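Local coordinates for ribosomal-protein-S5-alanine N-acetyltransferase (Vibrio fischeri, PDB 3IGR) that probably catalyses acetyl transfer from acetyl-CoA to the N-terminal alanine of ribosomal protein uS5, as a member of the RimJ subfamily of GNAT acetyltransferases, at residues A[5-15]-A[68-76]; A[24-32]-A[100-108]. All coordinates share one frame; numbering follows the deposited sequence.

Contact 1 of 2, residues A[5-15]-A[68-76]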
loop_
_atom_site.group_PDB
_atom_site.type_symbol
_atom_site.label_atom_id
_atom_site.label_comp_id
_atom_site.label_asym_id
_atom_site.label_seq_id
_atom_site.Cartn_x
_atom_site.Cartn_y
_atom_site.Cartn_z
ATOM N N PHE A 5 3.138 14.075 12.082
ATOM C CA PHE A 5 2.315 12.926 11.748
ATOM C C PHE A 5 2.523 11.801 12.748
ATOM O O PHE A 5 3.645 11.511 13.166
ATOM C CB PHE A 5 2.558 12.450 10.305
ATOM C CG PHE A 5 2.604 13.570 9.302
ATOM C CD1 PHE A 5 1.432 14.037 8.712
ATOM C CD2 PHE A 5 3.815 14.185 8.973
ATOM C CE1 PHE A 5 1.462 15.087 7.780
ATOM C CE2 PHE A 5 3.850 15.250 8.044
ATOM C CZ PHE A 5 2.675 15.688 7.454
ATOM N N GLU A 6 1.427 11.172 13.142
ATOM C CA GLU A 6 1.514 10.087 14.098
ATOM C C GLU A 6 0.835 8.844 13.547
ATOM O O GLU A 6 -0.180 8.935 12.875
ATOM C CB GLU A 6 0.937 10.517 15.448
ATOM C CG GLU A 6 1.910 11.415 16.244
ATOM C CD GLU A 6 1.341 11.904 17.564
ATOM O OE1 GLU A 6 0.101 12.050 17.664
ATOM O OE2 GLU A 6 2.137 12.146 18.510
ATOM N N PHE A 7 1.446 7.691 13.795
ATOM C CA PHE A 7 0.844 6.405 13.486
ATOM C C PHE A 7 1.466 5.416 14.452
ATOM O O PHE A 7 2.658 5.531 14.781
ATOM C CB PHE A 7 1.064 5.988 12.017
ATOM C CG PHE A 7 2.519 5.958 11.586
ATOM C CD1 PHE A 7 3.297 4.814 11.777
ATOM C CD2 PHE A 7 3.104 7.072 10.974
ATOM C CE1 PHE A 7 4.640 4.781 11.382
ATOM C CE2 PHE A 7 4.448 7.052 10.563
ATOM C CZ PHE A 7 5.221 5.904 10.772
ATOM N N GLU A 8 0.650 4.466 14.902
ATOM C CA GLU A 8 1.051 3.485 15.901
ATOM C C GLU A 8 1.735 4.174 17.080
ATOM O O GLU A 8 1.162 5.109 17.631
ATOM C CB GLU A 8 1.887 2.374 15.267
ATOM C CG GLU A 8 1.033 1.141 14.952
ATOM C CD GLU A 8 1.462 0.450 13.684
ATOM O OE1 GLU A 8 0.954 -0.658 13.415
ATOM O OE2 GLU A 8 2.315 1.010 12.958
ATOM N N HIS A 9 2.936 3.736 17.464
ATOM C CA HIS A 9 3.699 4.426 18.519
ATOM C C HIS A 9 4.832 5.327 17.977
ATOM O O HIS A 9 5.829 5.590 18.660
ATOM C CB HIS A 9 4.191 3.443 19.596
ATOM C CG HIS A 9 5.036 2.321 19.068
ATOM N ND1 HIS A 9 4.503 1.121 18.642
ATOM C CD2 HIS A 9 6.379 2.208 18.927
ATOM C CE1 HIS A 9 5.482 0.324 18.248
ATOM N NE2 HIS A 9 6.629 0.958 18.415
ATOM N N TYR A 10 4.648 5.813 16.753
ATOM C CA TYR A 10 5.635 6.662 16.069
ATOM C C TYR A 10 5.114 8.067 15.769
ATOM O O TYR A 10 3.904 8.281 15.636
ATOM C CB TYR A 10 6.090 6.001 14.765
ATOM C CG TYR A 10 6.608 4.603 14.964
ATOM C CD1 TYR A 10 7.893 4.386 15.466
ATOM C CD2 TYR A 10 5.809 3.489 14.698
ATOM C CE1 TYR A 10 8.375 3.103 15.675
ATOM C CE2 TYR A 10 6.291 2.187 14.908
ATOM C CZ TYR A 10 7.580 2.012 15.394
ATOM O OH TYR A 10 8.096 0.752 15.609
ATOM N N GLN A 11 6.042 9.017 15.688
ATOM C CA GLN A 11 5.744 10.392 15.287
ATOM C C GLN A 11 6.775 10.852 14.255
ATOM O O GLN A 11 7.974 10.673 14.462
ATOM C CB GLN A 11 5.794 11.338 16.493
ATOM C CG GLN A 11 5.635 12.813 16.104
ATOM C CD GLN A 11 5.724 13.761 17.279
ATOM O OE1 GLN A 11 6.134 13.379 18.378
ATOM N NE2 GLN A 11 5.343 15.015 17.052
ATOM N N VAL A 12 6.293 11.412 13.147
ATOM C CA VAL A 12 7.145 12.004 12.118
ATOM C C VAL A 12 6.925 13.502 12.223
ATOM O O VAL A 12 5.788 13.986 12.142
ATOM C CB VAL A 12 6.779 11.523 10.690
ATOM C CG1 VAL A 12 7.807 12.021 9.657
ATOM C CG2 VAL A 12 6.682 10.004 10.647
ATOM N N ARG A 13 8.011 14.238 12.428
ATOM C CA ARG A 13 7.921 15.666 12.656
ATOM C C ARG A 13 9.203 16.293 12.184
ATOM O O ARG A 13 10.177 15.589 11.919
ATOM C CB ARG A 13 7.673 15.981 14.144
ATOM C CG ARG A 13 8.749 15.477 15.109
ATOM C CD ARG A 13 8.709 16.277 16.408
ATOM N NE ARG A 13 9.592 15.747 17.449
ATOM C CZ ARG A 13 10.909 15.945 17.507
ATOM N NH1 ARG A 13 11.540 16.660 16.572
ATOM N NH2 ARG A 13 11.604 15.421 18.506
ATOM N N LEU A 14 9.204 17.615 12.064
ATOM C CA LEU A 14 10.432 18.324 11.703
ATOM C C LEU A 14 11.417 18.255 12.864
ATOM O O LEU A 14 11.023 18.305 14.026
ATOM C CB LEU A 14 10.133 19.770 11.306
ATOM C CG LEU A 14 9.441 19.954 9.947
ATOM C CD1 LEU A 14 9.054 21.423 9.714
ATOM C CD2 LEU A 14 10.322 19.456 8.795
ATOM N N ILE A 15 12.692 18.101 12.534
ATOM C CA ILE A 15 13.754 18.084 13.527
ATOM C C ILE A 15 13.889 19.467 14.175
ATOM O O ILE A 15 13.597 20.489 13.538
ATOM C CB ILE A 15 15.083 17.572 12.895
ATOM C CG1 ILE A 15 16.042 17.032 13.963
ATOM C CG2 ILE A 15 15.721 18.623 11.963
ATOM C CD1 ILE A 15 17.316 16.430 13.400
ATOM N N PHE A 68 13.427 20.560 4.446
ATOM C CA PHE A 68 12.538 19.964 5.442
ATOM C C PHE A 68 13.173 18.647 5.866
ATOM O O PHE A 68 13.197 17.659 5.107
ATOM C CB PHE A 68 11.119 19.782 4.869
ATOM C CG PHE A 68 10.529 21.066 4.313
ATOM C CD1 PHE A 68 9.884 21.979 5.152
ATOM C CD2 PHE A 68 10.662 21.387 2.970
ATOM C CE1 PHE A 68 9.368 23.171 4.651
ATOM C CE2 PHE A 68 10.146 22.588 2.456
ATOM C CZ PHE A 68 9.507 23.475 3.294
ATOM N N TYR A 69 13.764 18.659 7.052
ATOM C CA TYR A 69 14.451 17.484 7.532
ATOM C C TYR A 69 13.559 16.877 8.602
ATOM O O TYR A 69 13.405 17.458 9.673
ATOM C CB TYR A 69 15.829 17.862 8.081
ATOM C CG TYR A 69 16.731 16.683 8.330
ATOM C CD1 TYR A 69 17.861 16.477 7.546
ATOM C CD2 TYR A 69 16.447 15.759 9.351
ATOM C CE1 TYR A 69 18.696 15.392 7.770
ATOM C CE2 TYR A 69 17.274 14.672 9.582
ATOM C CZ TYR A 69 18.406 14.500 8.792
ATOM O OH TYR A 69 19.237 13.423 9.007
ATOM N N PHE A 70 12.934 15.744 8.291
ATOM C CA PHE A 70 12.057 15.073 9.249
ATOM C C PHE A 70 12.773 13.967 10.009
ATOM O O PHE A 70 13.634 13.276 9.452
ATOM C CB PHE A 70 10.881 14.422 8.544
ATOM C CG PHE A 70 9.887 15.385 7.967
ATOM C CD1 PHE A 70 8.761 15.764 8.708
ATOM C CD2 PHE A 70 10.048 15.864 6.665
ATOM C CE1 PHE A 70 7.813 16.630 8.170
ATOM C CE2 PHE A 70 9.118 16.748 6.114
ATOM C CZ PHE A 70 7.989 17.125 6.864
ATOM N N VAL A 71 12.384 13.778 11.262
ATOM C CA VAL A 71 12.802 12.592 12.030
ATOM C C VAL A 71 11.595 11.693 12.361
ATOM O O VAL A 71 10.453 12.170 12.458
ATOM C CB VAL A 71 13.571 12.949 13.326
ATOM C CG1 VAL A 71 14.955 13.539 12.986
ATOM C CG2 VAL A 71 12.774 13.894 14.238
ATOM N N VAL A 72 11.855 10.397 12.486
ATOM C CA VAL A 72 10.849 9.451 12.925
ATOM C C VAL A 72 11.189 9.093 14.381
ATOM O O VAL A 72 12.307 8.659 14.678
ATOM C CB VAL A 72 10.838 8.172 12.079
ATOM C CG1 VAL A 72 9.725 7.239 12.582
ATOM C CG2 VAL A 72 10.671 8.485 10.592
ATOM N N VAL A 73 10.232 9.298 15.278
ATOM C CA VAL A 73 10.463 9.080 16.699
ATOM C C VAL A 73 9.660 7.889 17.181
ATOM O O VAL A 73 8.464 7.795 16.903
ATOM C CB VAL A 73 10.077 10.322 17.537
ATOM C CG1 VAL A 73 10.184 10.022 19.070
ATOM C CG2 VAL A 73 10.948 11.501 17.154
ATOM N N ASP A 74 10.325 6.977 17.893
ATOM C CA ASP A 74 9.624 5.970 18.674
ATOM C C ASP A 74 9.227 6.638 19.992
ATOM O O ASP A 74 10.071 6.936 20.835
ATOM C CB ASP A 74 10.523 4.758 18.929
ATOM C CG ASP A 74 9.778 3.580 19.555
ATOM O OD1 ASP A 74 8.722 3.764 20.192
ATOM O OD2 ASP A 74 10.266 2.448 19.404
ATOM N N LYS A 75 7.939 6.903 20.145
ATOM C CA LYS A 75 7.432 7.574 21.339
ATOM C C LYS A 75 7.573 6.711 22.592
ATOM O O LYS A 75 7.749 7.234 23.683
ATOM C CB LYS A 75 5.977 8.000 21.136
ATOM C CG LYS A 75 5.816 9.178 20.173
ATOM C CD LYS A 75 4.470 9.129 19.437
ATOM C CE LYS A 75 3.278 9.419 20.328
ATOM N NZ LYS A 75 2.015 9.450 19.528
ATOM N N ASN A 76 7.495 5.395 22.423
ATOM C CA ASN A 76 7.660 4.458 23.533
ATOM C C ASN A 76 9.075 4.466 24.120
ATOM O O ASN A 76 9.259 4.324 25.329
ATOM C CB ASN A 76 7.275 3.046 23.094
ATOM C CG ASN A 76 5.773 2.847 23.007
ATOM O OD1 ASN A 76 4.989 3.775 23.203
ATOM N ND2 ASN A 76 5.365 1.620 22.722
#
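Leu14 lays its CD2 methyl over the centre of one face of the Phe70 ring, 3.8 Å from the centroid and 9° off the normal, a CH-pi contact. Phe5 reaches the same ring with CE2, 4.2 Å from Phe70 CE1. Tyr10 CE2 lies over one face of the His9 imidazole and Asn76 ND2 over the opposite one, both offset toward the rim; the Asn76 amide is nearly parallel to the imidazole, the planes 10° apart. At the imidazole edge, CD2 of His9 comes 3.1 Å from OD1 of Asp74. CG2 of Val71 and CG2 of Val73 both lie over one and the same face of the Arg13 guanidinium. With CG set between the backbone N and the carbonyl carbon (chi1 60°), the extended Arg13 chain runs over these valines, and its NH1 bonds to Leu14 O and to Asp19.

Between the strands the backbones form an antiparallel ladder: Gln11 N to Val73 O is 3.0 Å and Val73 N to Gln11 O is 2.8 Å, and Arg13 repeats the pattern with Val71. Lys75 NZ makes a salt bridge to Glu6 OE2 at 2.9 Å.

This pairing joins the N-terminal hairpin to the rest of the GNAT sheet. Strand 10-14 lies between 4-7 and 68-74, strand 79-90 flanks 68-74 beyond, Phe5 and Tyr10 pack on helix 112-126, and Ile15 packs on helix 48-63.

Contact 2 of 2, residues A[24-32]-A[100-108]; sequences ANYFMRNRH and GYSLDSEYQ
Asn30 and Asp104 meet at the tight centre of this contact, where one buried amide is used in full. Asn30 ND2 donates to Asp104 OD1 at 2.9 Å in a nearly straight bond (166° at the hydrogen), approaching from above the carboxylate plane, with amide and carboxylate perpendicular. Its second hydrogen goes to Tyr26 O at 3.0 Å, back in the helix, while Asn30 OD1 accepts from the backbone N of Ser105, also at 3.0 Å. Three bonds fix the rotation of the amide, and two of them tie the end of helix 20-29 to the residues just after strand 96-103.

Tyr26 extends this close fit. Its CG is anti to the backbone N, and the ring, lying edge-on to the strand, carries OH to 2.6 Å from Ser102 OG, a hydrogen bond in which either hydroxyl could donate. Ser102 OG bonds to Thr83 as well. The backbone N of Asp104 also lies at the ring edge.

Arg29 forms the exposed side. Its bent chain brings NE to 2.9 Å from Asp104 OD1, a salt bridge with a poorly aligned hydrogen (130°); a weak bond from Arg29 NH2 to Asp104 OD1 is 3.1 Å long. NH2 has a further acceptor in Ile80 O. Arg29 NE and Asn30 ND2 grip Asp104 OD1 from opposite faces of its plane, which would probably stabilise the carboxylate's charge. Asp104 OD2 takes the backbone N of Glu106 at 3.0 Å, an Asx turn that bends the chain out of the strand.

The axes of helix 24-29 and strand 100-103 run 75° apart. Strand 79-90 pairs with strand 96-103 and packs against Tyr26, and the chain beyond Gln108 leads into helix 112-126, whose preceding loop binds the CoA pyrophosphate in GNAT enzymes.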
loop_
_atom_site.group_PDB
_atom_site.type_symbol
_atom_site.label_atom_id
_atom_site.label_comp_id
_atom_site.label_asym_id
_atom_site.label_seq_id
_atom_site.Cartn_x
_atom_site.Cartn_y
_atom_site.Cartn_z
ATOM N N ALA A 24 22.249 12.663 16.894
ATOM C CA ALA A 24 23.642 12.213 16.934
ATOM C C ALA A 24 23.706 10.730 17.300
ATOM O O ALA A 24 24.358 9.949 16.601
ATOM C CB ALA A 24 24.454 13.046 17.945
ATOM N N ASN A 25 23.025 10.360 18.395
ATOM C CA ASN A 25 22.963 8.969 18.850
ATOM C C ASN A 25 22.466 8.043 17.757
ATOM O O ASN A 25 22.981 6.944 17.593
ATOM C CB ASN A 25 22.082 8.825 20.093
ATOM C CG ASN A 25 22.687 9.466 21.315
ATOM O OD1 ASN A 25 23.873 9.798 21.337
ATOM N ND2 ASN A 25 21.877 9.641 22.349
ATOM N N TYR A 26 21.468 8.497 17.009
ATOM C CA TYR A 26 20.890 7.701 15.936
ATOM C C TYR A 26 21.920 7.363 14.852
ATOM O O TYR A 26 21.977 6.224 14.395
ATOM C CB TYR A 26 19.667 8.400 15.325
ATOM C CG TYR A 26 19.232 7.805 14.005
ATOM C CD1 TYR A 26 18.459 6.646 13.963
ATOM C CD2 TYR A 26 19.597 8.399 12.791
ATOM C CE1 TYR A 26 18.085 6.087 12.762
ATOM C CE2 TYR A 26 19.210 7.852 11.583
ATOM C CZ TYR A 26 18.452 6.699 11.574
ATOM O OH TYR A 26 18.065 6.158 10.371
ATOM N N PHE A 27 22.712 8.341 14.421
ATOM C CA PHE A 27 23.661 8.070 13.350
ATOM C C PHE A 27 24.851 7.305 13.893
ATOM O O PHE A 27 25.424 6.455 13.217
ATOM C CB PHE A 27 24.070 9.353 12.609
ATOM C CG PHE A 27 23.007 9.849 11.656
ATOM C CD1 PHE A 27 22.661 9.097 10.536
ATOM C CD2 PHE A 27 22.334 11.039 11.896
ATOM C CE1 PHE A 27 21.665 9.527 9.656
ATOM C CE2 PHE A 27 21.332 11.481 11.021
ATOM C CZ PHE A 27 21.002 10.723 9.895
HETATM N N MSE A 28 25.183 7.571 15.147
HETATM C CA MSE A 28 26.284 6.883 15.779
HETATM C C MSE A 28 25.903 5.418 16.013
HETATM O O MSE A 28 26.735 4.532 15.864
HETATM C CB MSE A 28 26.661 7.631 17.049
HETATM C CG MSE A 28 27.343 6.842 18.075
HETATM SE SE MSE A 28 28.000 8.058 19.426
HETATM C CE MSE A 28 26.490 9.279 19.627
ATOM N N ARG A 29 24.630 5.184 16.335
ATOM C CA ARG A 29 24.066 3.841 16.525
ATOM C C ARG A 29 24.071 3.031 15.223
ATOM O O ARG A 29 24.404 1.845 15.220
ATOM C CB ARG A 29 22.636 3.953 17.089
ATOM C CG ARG A 29 21.986 2.655 17.546
ATOM C CD ARG A 29 20.846 2.889 18.573
ATOM N NE ARG A 29 19.601 3.297 17.926
ATOM C CZ ARG A 29 19.089 4.533 17.938
ATOM N NH1 ARG A 29 19.689 5.528 18.585
ATOM N NH2 ARG A 29 17.954 4.774 17.302
ATOM N N ASN A 30 23.724 3.681 14.114
ATOM C CA ASN A 30 23.635 3.008 12.826
ATOM C C ASN A 30 24.833 3.211 11.881
ATOM O O ASN A 30 24.751 2.869 10.698
ATOM C CB ASN A 30 22.322 3.394 12.134
ATOM C CG ASN A 30 21.114 2.866 12.861
ATOM O OD1 ASN A 30 20.690 1.743 12.630
ATOM N ND2 ASN A 30 20.549 3.677 13.750
ATOM N N ARG A 31 25.933 3.746 12.411
ATOM C CA ARG A 31 27.184 3.985 11.655
ATOM C C ARG A 31 27.566 2.861 10.687
ATOM O O ARG A 31 27.817 3.111 9.505
ATOM C CB ARG A 31 28.364 4.215 12.620
ATOM N N HIS A 32 27.626 1.634 11.213
ATOM C CA HIS A 32 28.060 0.461 10.462
ATOM C C HIS A 32 27.057 -0.053 9.440
ATOM O O HIS A 32 27.439 -0.364 8.304
ATOM C CB HIS A 32 28.474 -0.663 11.424
ATOM C CG HIS A 32 29.939 -0.950 11.415
ATOM N ND1 HIS A 32 30.454 -2.195 11.714
ATOM C CD2 HIS A 32 31.000 -0.163 11.115
ATOM C CE1 HIS A 32 31.770 -2.158 11.613
ATOM N NE2 HIS A 32 32.124 -0.936 11.251
ATOM N N GLY A 100 15.736 11.868 0.654
ATOM C CA GLY A 100 16.658 10.816 1.129
ATOM C C GLY A 100 16.154 10.358 2.490
ATOM O O GLY A 100 15.642 11.171 3.262
ATOM N N TYR A 101 16.286 9.078 2.798
ATOM C CA TYR A 101 15.723 8.556 4.061
ATOM C C TYR A 101 16.589 7.443 4.623
ATOM O O TYR A 101 17.368 6.820 3.902
ATOM C CB TYR A 101 14.280 8.036 3.883
ATOM C CG TYR A 101 14.106 7.212 2.632
ATOM C CD1 TYR A 101 13.617 7.797 1.475
ATOM C CD2 TYR A 101 14.469 5.855 2.595
ATOM C CE1 TYR A 101 13.484 7.079 0.313
ATOM C CE2 TYR A 101 14.333 5.119 1.444
ATOM C CZ TYR A 101 13.838 5.740 0.303
ATOM O OH TYR A 101 13.696 5.055 -0.868
ATOM N N SER A 102 16.419 7.186 5.915
ATOM C CA SER A 102 17.096 6.082 6.563
ATOM C C SER A 102 16.234 5.592 7.713
ATOM O O SER A 102 15.348 6.313 8.205
ATOM C CB SER A 102 18.490 6.511 7.073
ATOM O OG SER A 102 18.378 7.469 8.115
ATOM N N LEU A 103 16.494 4.355 8.118
ATOM C CA LEU A 103 15.803 3.713 9.225
ATOM C C LEU A 103 16.794 2.926 10.053
ATOM O O LEU A 103 17.725 2.305 9.514
ATOM C CB LEU A 103 14.710 2.781 8.701
ATOM C CG LEU A 103 13.697 2.207 9.708
ATOM C CD1 LEU A 103 12.846 3.301 10.305
ATOM C CD2 LEU A 103 12.822 1.188 9.015
ATOM N N ASP A 104 16.599 2.978 11.367
ATOM C CA ASP A 104 17.354 2.172 12.315
ATOM C C ASP A 104 17.279 0.696 11.931
ATOM O O ASP A 104 16.217 0.226 11.553
ATOM C CB ASP A 104 16.797 2.397 13.717
ATOM C CG ASP A 104 17.654 1.760 14.787
ATOM O OD1 ASP A 104 18.511 2.472 15.351
ATOM O OD2 ASP A 104 17.493 0.550 15.036
ATOM N N SER A 105 18.397 -0.030 12.015
ATOM C CA SER A 105 18.433 -1.428 11.541
ATOM C C SER A 105 17.590 -2.400 12.379
ATOM O O SER A 105 17.177 -3.447 11.884
ATOM C CB SER A 105 19.876 -1.953 11.404
ATOM O OG SER A 105 20.473 -2.099 12.671
ATOM N N GLU A 106 17.320 -2.056 13.633
ATOM C CA GLU A 106 16.459 -2.902 14.474
ATOM C C GLU A 106 14.962 -2.696 14.184
ATOM O O GLU A 106 14.125 -3.447 14.666
ATOM C CB GLU A 106 16.774 -2.678 15.952
ATOM C CG GLU A 106 18.218 -3.031 16.326
ATOM C CD GLU A 106 18.516 -4.529 16.220
ATOM O OE1 GLU A 106 17.619 -5.353 16.515
ATOM O OE2 GLU A 106 19.659 -4.894 15.863
ATOM N N TYR A 107 14.646 -1.694 13.370
ATOM C CA TYR A 107 13.262 -1.325 13.057
ATOM C C TYR A 107 12.820 -1.700 11.639
ATOM O O TYR A 107 11.761 -1.266 11.162
ATOM C CB TYR A 107 13.064 0.171 13.301
ATOM C CG TYR A 107 12.955 0.502 14.770
ATOM C CD1 TYR A 107 11.702 0.649 15.369
ATOM C CD2 TYR A 107 14.101 0.652 15.565
ATOM C CE1 TYR A 107 11.583 0.946 16.720
ATOM C CE2 TYR A 107 13.997 0.948 16.930
ATOM C CZ TYR A 107 12.722 1.095 17.493
ATOM O OH TYR A 107 12.580 1.390 18.827
ATOM N N GLN A 108 13.618 -2.538 10.990
ATOM C CA GLN A 108 13.360 -2.980 9.628
ATOM C C GLN A 108 12.162 -3.918 9.538
ATOM O O GLN A 108 11.856 -4.635 10.488
ATOM C CB GLN A 108 14.586 -3.720 9.105
ATOM C CG GLN A 108 14.999 -3.319 7.720
ATOM C CD GLN A 108 16.075 -2.258 7.743
ATOM O OE1 GLN A 108 15.802 -1.082 7.981
ATOM N NE2 GLN A 108 17.310 -2.669 7.493
#

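From the N terminus, the hairpin of strands 4-7 and 10-14 comes first, and the chain then enters helix 20-29, the first half of contact 2. Contact 1 closes when strand 68-74 returns beside 10-14, enclosing a largely helical excursion that includes helices 20-29 and 48-63. Contact 2 closes later, at the end of strand 96-103, so the two loops cross instead of nesting. Both contacts reach one sheet: contact 1 joins strands within it, whereas contact 2 docks a helix onto it. Their centres are 14 Å apart, and they meet where Asp74 OD2 and Tyr107 OH lie 2.6 Å apart, a probable hydrogen bond.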